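Local coordinates for response regulator receiver protein (Desulfuromonas acetoxidans, PDB 2ZAY) that is the receiver domain of a longer response regulator and probably takes part in relaying a signal, at residues Glu59-Lys64 against Ser89-Ala94; Asn72-Lys75 against Gln79-Ser82; Ala98-Leu101 against Asp107-Ala110. All blocks are in the same frame, centred on the assembly; numbering follows the deposited sequence.

Interaction 1: residues Glu59-Lys64 against Ser89-Ala94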
loop_
_atom_site.group_PDB
_atom_site.type_symbol
_atom_site.label_atom_id
_atom_site.label_comp_id
_atom_site.label_asym_id
_atom_site.label_seq_id
_atom_site.Cartn_x
_atom_site.Cartn_y
_atom_site.Cartn_z
ATOM N N GLU A 59 -2.273 3.981 3.218
ATOM C CA GLU A 59 -3.325 4.252 4.182
ATOM C C GLU A 59 -4.455 4.807 3.314
ATOM O O GLU A 59 -4.198 5.565 2.381
ATOM C CB GLU A 59 -2.853 5.316 5.174
ATOM C CG GLU A 59 -3.834 5.621 6.290
ATOM C CD GLU A 59 -3.266 6.614 7.294
ATOM O OE1 GLU A 59 -3.879 6.802 8.368
ATOM O OE2 GLU A 59 -2.209 7.211 7.001
ATOM N N ALA A 60 -5.695 4.435 3.613
ATOM C CA ALA A 60 -6.827 4.907 2.825
ATOM C C ALA A 60 -7.186 6.357 3.117
ATOM O O ALA A 60 -7.315 7.172 2.206
ATOM C CB ALA A 60 -8.034 4.021 3.074
ATOM N N ASN A 61 -7.339 6.681 4.392
ATOM C CA ASN A 61 -7.707 8.035 4.775
ATOM C C ASN A 61 -6.537 8.846 5.319
ATOM O O ASN A 61 -6.162 8.703 6.479
ATOM C CB ASN A 61 -8.833 7.966 5.808
ATOM C CG ASN A 61 -9.998 7.117 5.329
ATOM O OD1 ASN A 61 -10.727 7.502 4.416
ATOM N ND2 ASN A 61 -10.164 5.943 5.932
ATOM N N MET A 62 -5.959 9.683 4.460
ATOM C CA MET A 62 -4.846 10.554 4.834
ATOM C C MET A 62 -5.293 12.001 4.599
ATOM O O MET A 62 -5.980 12.295 3.616
ATOM C CB MET A 62 -3.599 10.266 3.981
ATOM C CG MET A 62 -3.014 8.871 4.141
ATOM S SD MET A 62 -1.423 8.627 3.280
ATOM C CE MET A 62 -1.982 8.539 1.543
ATOM N N PRO A 63 -4.916 12.921 5.501
ATOM C CA PRO A 63 -5.312 14.321 5.332
ATOM C C PRO A 63 -4.687 14.938 4.088
ATOM O O PRO A 63 -3.598 14.546 3.681
ATOM C CB PRO A 63 -4.824 14.975 6.625
ATOM C CG PRO A 63 -3.621 14.161 6.978
ATOM C CD PRO A 63 -4.100 12.747 6.716
ATOM N N LYS A 64 -5.388 15.899 3.492
ATOM C CA LYS A 64 -4.917 16.584 2.291
ATOM C C LYS A 64 -5.026 15.665 1.075
ATOM O O LYS A 64 -5.882 15.870 0.213
ATOM C CB LYS A 64 -3.464 17.047 2.466
ATOM C CG LYS A 64 -3.221 17.933 3.684
ATOM C CD LYS A 64 -3.944 19.268 3.564
ATOM C CE LYS A 64 -3.713 20.131 4.800
ATOM N NZ LYS A 64 -4.396 21.452 4.698
ATOM N N SER A 89 -6.817 0.503 6.161
ATOM C CA SER A 89 -7.699 1.501 6.741
ATOM C C SER A 89 -8.046 1.263 8.192
ATOM O O SER A 89 -8.315 0.135 8.610
ATOM C CB SER A 89 -8.989 1.606 5.927
ATOM O OG SER A 89 -9.883 2.524 6.533
ATOM N N GLY A 90 -8.031 2.351 8.953
ATOM C CA GLY A 90 -8.364 2.280 10.361
ATOM C C GLY A 90 -9.860 2.405 10.584
ATOM O O GLY A 90 -10.321 2.370 11.724
ATOM N N ARG A 91 -10.620 2.565 9.504
ATOM C CA ARG A 91 -12.075 2.676 9.599
ATOM C C ARG A 91 -12.671 1.344 9.178
ATOM O O ARG A 91 -13.373 0.685 9.943
ATOM C CB ARG A 91 -12.583 3.802 8.695
ATOM C CG ARG A 91 -11.963 5.133 9.037
ATOM C CD ARG A 91 -12.594 6.286 8.280
ATOM N NE ARG A 91 -12.085 7.557 8.789
ATOM C CZ ARG A 91 -12.532 8.752 8.419
ATOM N NH1 ARG A 91 -13.508 8.852 7.525
ATOM N NH2 ARG A 91 -12.004 9.847 8.952
ATOM N N ALA A 92 -12.384 0.949 7.947
ATOM C CA ALA A 92 -12.845 -0.329 7.436
ATOM C C ALA A 92 -14.342 -0.629 7.558
ATOM O O ALA A 92 -14.736 -1.712 8.002
ATOM C CB ALA A 92 -12.040 -1.445 8.088
ATOM N N THR A 93 -15.179 0.326 7.176
ATOM C CA THR A 93 -16.611 0.078 7.180
ATOM C C THR A 93 -16.806 -0.828 5.961
ATOM O O THR A 93 -15.924 -0.897 5.096
ATOM C CB THR A 93 -17.406 1.373 6.964
ATOM O OG1 THR A 93 -16.922 2.036 5.787
ATOM C CG2 THR A 93 -17.253 2.303 8.169
ATOM N N ALA A 94 -17.939 -1.521 5.887
ATOM C CA ALA A 94 -18.206 -2.398 4.752
ATOM C C ALA A 94 -18.280 -1.550 3.494
ATOM O O ALA A 94 -17.800 -1.949 2.429
ATOM C CB ALA A 94 -19.522 -3.147 4.954
HETATM O O HOH W 1 -7.280 5.041 7.243
#
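Asn61 and Arg91 meet where the loops after strands 55-59 and 85-89 lie side by side. The Arg91 side chain, extended from CG to NE, crosses the Asn61 amide at a slant. Beyond CB, Arg91 CG lies 3.7 Å from Asn61 ND2. Arg91 CD comes closer to Asn61 ND2, at 3.4 Å. Arg91 NE then passes 3.8 Å from Asn61 ND2. Asn61 CG stands 3.9 Å above the NE side of one guanidinium face, the planes 27° apart: a face-on van der Waals contact near the rim, with no hydrogen bond between the two side chains. Deeper in, Ala60 CB touches Ser89 CB at 3.9 Å, and a water accepts from the backbone N of both Asn61 and Gly90. Ser89 opens an ST turn, its OG anti to its own N (chi1 177°) and taking the Arg91 N-H at 3.1 Å. That OG and Asn61 ND2 also hydrogen-bond separate carboxylate oxygens of Glu96. With the hydroxyl removed, as by an alanine here, Arg91 N would probably lose its acceptor and Glu96 OE2 one of its partners. Both loops are thus tied through one acid and one water, beside Glu59, which sits where receiver domains usually carry the phosphorylated aspartate.

Interaction 2: residues Asn72-Lys75 against Gln79-Ser82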
loop_
_atom_site.group_PDB
_atom_site.type_symbol
_atom_site.label_atom_id
_atom_site.label_comp_id
_atom_site.label_asym_id
_atom_site.label_seq_id
_atom_site.Cartn_x
_atom_site.Cartn_y
_atom_site.Cartn_z
ATOM N N ASN A 72 -5.336 7.237 -7.823
ATOM C CA ASN A 72 -5.629 7.904 -9.092
ATOM C C ASN A 72 -4.386 8.530 -9.720
ATOM O O ASN A 72 -4.213 8.475 -10.940
ATOM C CB ASN A 72 -6.700 8.990 -8.912
ATOM C CG ASN A 72 -8.067 8.417 -8.564
ATOM O OD1 ASN A 72 -8.414 7.309 -8.979
ATOM N ND2 ASN A 72 -8.858 9.183 -7.819
ATOM N N SER A 73 -3.528 9.128 -8.897
ATOM C CA SER A 73 -2.309 9.749 -9.413
ATOM C C SER A 73 -1.376 8.710 -10.030
ATOM O O SER A 73 -0.733 8.962 -11.047
ATOM C CB SER A 73 -1.585 10.505 -8.296
ATOM O OG SER A 73 -2.377 11.585 -7.845
ATOM N N LEU A 74 -1.299 7.537 -9.408
ATOM C CA LEU A 74 -0.453 6.463 -9.915
ATOM C C LEU A 74 -0.959 5.975 -11.272
ATOM O O LEU A 74 -0.181 5.528 -12.118
ATOM C CB LEU A 74 -0.442 5.303 -8.918
ATOM C CG LEU A 74 0.265 5.639 -7.598
ATOM C CD1 LEU A 74 -0.037 4.583 -6.544
ATOM C CD2 LEU A 74 1.772 5.743 -7.854
ATOM N N LYS A 75 -2.268 6.062 -11.476
ATOM C CA LYS A 75 -2.871 5.616 -12.729
ATOM C C LYS A 75 -2.544 6.555 -13.883
ATOM O O LYS A 75 -2.712 6.197 -15.046
ATOM C CB LYS A 75 -4.392 5.501 -12.573
ATOM C CG LYS A 75 -4.858 4.249 -11.852
ATOM C CD LYS A 75 -4.673 3.024 -12.731
ATOM C CE LYS A 75 -5.105 1.729 -12.030
ATOM N NZ LYS A 75 -4.152 1.283 -10.969
ATOM N N GLN A 79 4.400 4.279 -16.021
ATOM C CA GLN A 79 5.365 3.506 -15.242
ATOM C C GLN A 79 4.730 2.852 -14.022
ATOM O O GLN A 79 5.115 1.751 -13.633
ATOM C CB GLN A 79 6.520 4.396 -14.776
ATOM C CG GLN A 79 7.410 4.918 -15.886
ATOM C CD GLN A 79 8.057 3.804 -16.683
ATOM O OE1 GLN A 79 8.692 2.904 -16.119
ATOM N NE2 GLN A 79 7.906 3.855 -18.001
ATOM N N THR A 80 3.742 3.519 -13.437
ATOM C CA THR A 80 3.099 3.022 -12.220
ATOM C C THR A 80 1.631 2.606 -12.319
ATOM O O THR A 80 1.073 2.070 -11.357
ATOM C CB THR A 80 3.194 4.095 -11.129
ATOM O OG1 THR A 80 2.541 5.293 -11.586
ATOM C CG2 THR A 80 4.658 4.409 -10.828
ATOM N N ALA A 81 1.016 2.848 -13.474
ATOM C CA ALA A 81 -0.400 2.553 -13.681
ATOM C C ALA A 81 -0.860 1.118 -13.466
ATOM O O ALA A 81 -2.047 0.888 -13.210
ATOM C CB ALA A 81 -0.820 3.023 -15.064
ATOM N N SER A 82 0.052 0.156 -13.589
ATOM C CA SER A 82 -0.316 -1.240 -13.396
ATOM C C SER A 82 0.188 -1.852 -12.093
ATOM O O SER A 82 -0.074 -3.020 -11.827
ATOM C CB SER A 82 0.165 -2.096 -14.575
ATOM O OG SER A 82 -0.597 -1.821 -15.738
#
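Lys75 and Ala81 mark the closest approach of the two backbones, their CA atoms 4.0 Å apart, as the chain leaving helix 67-75 doubles back past the helix's last turn. The pivotal atom is Leu74 O, a carbonyl at the C-terminal end of the helix. Thr80 answers it with its side chain: OG1 donates to Leu74 O at 2.8 Å, in the carbonyl plane and on a lone pair, with a C=O...donor angle of 121°. The hydroxyl can reach it because it sits between the backbone N and the carbonyl carbon of its own residue (chi1 59°). This is the main bond of Thr80 OG1, to which a weak one to Asn77 O, within the intervening turn, is added. Ala81 crowds Leu74 O without a classical bond, its CA making a C-H...O contact of 3.4 Å with that oxygen. On the buried side, Leu74 and Thr80 meet at about a right angle, with Leu74 CD2 lying 3.9 Å from Thr80 CB; beyond them helix 41-51 contributes Ala48 against the leucine and Val49 against the threonine. Lys75 works from the solvent side. Its CB points away from the returning loop, but bends at chi2 and chi4 bring the chain back, and NZ donates to Ala81 O at 3.1 Å. The ammonium comes from above that carbonyl, 36° out of its plane, so this bond misses the lone-pair direction that the threonine uses. Lys75 CD lies alongside as well, 3.4 Å from Ala81 O. The two bonds are reciprocal, each pairing a side-chain donor with a backbone acceptor across the contact: a loop hydroxyl serves a helix carbonyl, a lysine ammonium from the helix serves a loop carbonyl, and the turn leading to strand 85-89 is tied to the helix by a donor from each side.

Interaction 3: residues Ala98-Leu101 against Asp107-Ala110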
loop_
_atom_site.group_PDB
_atom_site.type_symbol
_atom_site.label_atom_id
_atom_site.label_comp_id
_atom_site.label_asym_id
_atom_site.label_seq_id
_atom_site.Cartn_x
_atom_site.Cartn_y
_atom_site.Cartn_z
ATOM N N ALA A 98 -15.876 -1.914 0.208
ATOM C CA ALA A 98 -16.456 -2.100 -1.122
ATOM C C ALA A 98 -16.064 -0.984 -2.087
ATOM O O ALA A 98 -15.741 -1.255 -3.240
ATOM C CB ALA A 98 -17.982 -2.208 -1.034
ATOM N N GLN A 99 -16.085 0.269 -1.629
ATOM C CA GLN A 99 -15.710 1.377 -2.512
ATOM C C GLN A 99 -14.271 1.264 -3.024
ATOM O O GLN A 99 -14.008 1.450 -4.217
ATOM C CB GLN A 99 -15.881 2.726 -1.800
ATOM C CG GLN A 99 -15.179 3.888 -2.517
ATOM C CD GLN A 99 -15.363 5.228 -1.812
ATOM O OE1 GLN A 99 -15.296 5.313 -0.581
ATOM N NE2 GLN A 99 -15.579 6.284 -2.591
ATOM N N LEU A 100 -13.335 0.960 -2.129
ATOM C CA LEU A 100 -11.936 0.846 -2.534
ATOM C C LEU A 100 -11.722 -0.339 -3.475
ATOM O O LEU A 100 -11.053 -0.215 -4.503
ATOM C CB LEU A 100 -11.039 0.717 -1.307
ATOM C CG LEU A 100 -11.005 1.963 -0.413
ATOM C CD1 LEU A 100 -9.992 1.749 0.711
ATOM C CD2 LEU A 100 -10.636 3.185 -1.233
ATOM N N LEU A 101 -12.296 -1.483 -3.134
ATOM C CA LEU A 101 -12.166 -2.648 -4.006
ATOM C C LEU A 101 -12.812 -2.365 -5.373
ATOM O O LEU A 101 -12.266 -2.737 -6.413
ATOM C CB LEU A 101 -12.821 -3.881 -3.366
ATOM C CG LEU A 101 -12.131 -4.477 -2.133
ATOM C CD1 LEU A 101 -12.884 -5.715 -1.675
ATOM C CD2 LEU A 101 -10.689 -4.841 -2.475
ATOM N N ASP A 107 -6.446 -5.142 -2.914
ATOM C CA ASP A 107 -6.870 -5.750 -1.651
ATOM C C ASP A 107 -7.155 -4.642 -0.640
ATOM O O ASP A 107 -6.820 -3.473 -0.867
ATOM C CB ASP A 107 -5.809 -6.713 -1.087
ATOM C CG ASP A 107 -6.428 -7.837 -0.242
ATOM O OD1 ASP A 107 -7.554 -7.656 0.276
ATOM O OD2 ASP A 107 -5.792 -8.901 -0.086
ATOM N N PHE A 108 -7.788 -5.016 0.466
ATOM C CA PHE A 108 -8.141 -4.072 1.522
ATOM C C PHE A 108 -7.892 -4.750 2.865
ATOM O O PHE A 108 -8.393 -5.852 3.111
ATOM C CB PHE A 108 -9.615 -3.690 1.396
ATOM C CG PHE A 108 -10.092 -2.743 2.463
ATOM C CD1 PHE A 108 -10.036 -1.368 2.267
ATOM C CD2 PHE A 108 -10.596 -3.232 3.667
ATOM C CE1 PHE A 108 -10.481 -0.484 3.254
ATOM C CE2 PHE A 108 -11.043 -2.362 4.666
ATOM C CZ PHE A 108 -10.985 -0.983 4.456
ATOM N N ILE A 109 -7.124 -4.097 3.729
ATOM C CA ILE A 109 -6.802 -4.663 5.033
ATOM C C ILE A 109 -7.136 -3.685 6.144
ATOM O O ILE A 109 -6.676 -2.543 6.140
ATOM C CB ILE A 109 -5.303 -5.007 5.127
ATOM C CG1 ILE A 109 -4.904 -5.914 3.960
ATOM C CG2 ILE A 109 -5.006 -5.695 6.465
ATOM C CD1 ILE A 109 -3.412 -6.205 3.905
ATOM N N ALA A 110 -7.940 -4.142 7.097
ATOM C CA ALA A 110 -8.333 -3.304 8.219
ATOM C C ALA A 110 -7.264 -3.249 9.305
ATOM O O ALA A 110 -6.688 -4.275 9.674
ATOM C CB ALA A 110 -9.642 -3.815 8.812
#
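Leu100 meets the Phe108 ring at its edge rather than over a face: CD1 lies near the ring plane, 3.4 Å from Phe108 CE1 and 3.5 Å from Phe108 CD1, a tight fit for a methyl against aromatic carbons. The two side chains slant across one another as they meet. The ring is carried to the helix by a side chain extending anti to the backbone N (chi1 179°), its CB already pointing at the facing turn. One residue on, Leu101 reaches round from the flank of the helix and lays CD2 beside the stem of the phenylalanine, 4.2 Å from Phe108 CB and 4.0 Å from Asp107 C. The two leucines therefore hold different parts of one residue, Leu100 the rim of the ring and Leu101 its root. This is the closing half of a beta-alpha-beta crossover, strand 85-89 to helix 94-103 to strand 107-110, in the parallel sheet of the receiver fold; Phe108 occupies the strand position where CheY and many relatives carry the aromatic residue linked to switching. Asp107 turns its CB away from the helix, and its OD1 accepts from Phe108 N at 2.7 Å, on the anti side of the carboxylate and 23° out of its plane. The other oxygen, OD2, forms a salt bridge with Arg121 of helix 115-129.

Overall arrangement
All three contacts belong to one receiver domain, a five-stranded parallel sheet flanked by helices. Interaction 2 is nested in the chain between the two loops of interaction 1, and interaction 3 follows in series. Interactions 1 and 3 lie about 10 Å apart, centre to centre, and touch: Ser89 N probably bonds to Ile109 O, joining neighbouring strands, while the far end of the Phe108 ring packs on Ser89 and Ala92. Interaction 2 stands apart, its centre about 20 Å from interaction 1 and 18 Å from interaction 3. The 89-94 loop thus directly contacts the strand bearing Phe108, an arrangement like that coupling site and aromatic residue in CheY, though here the site position is a glutamate.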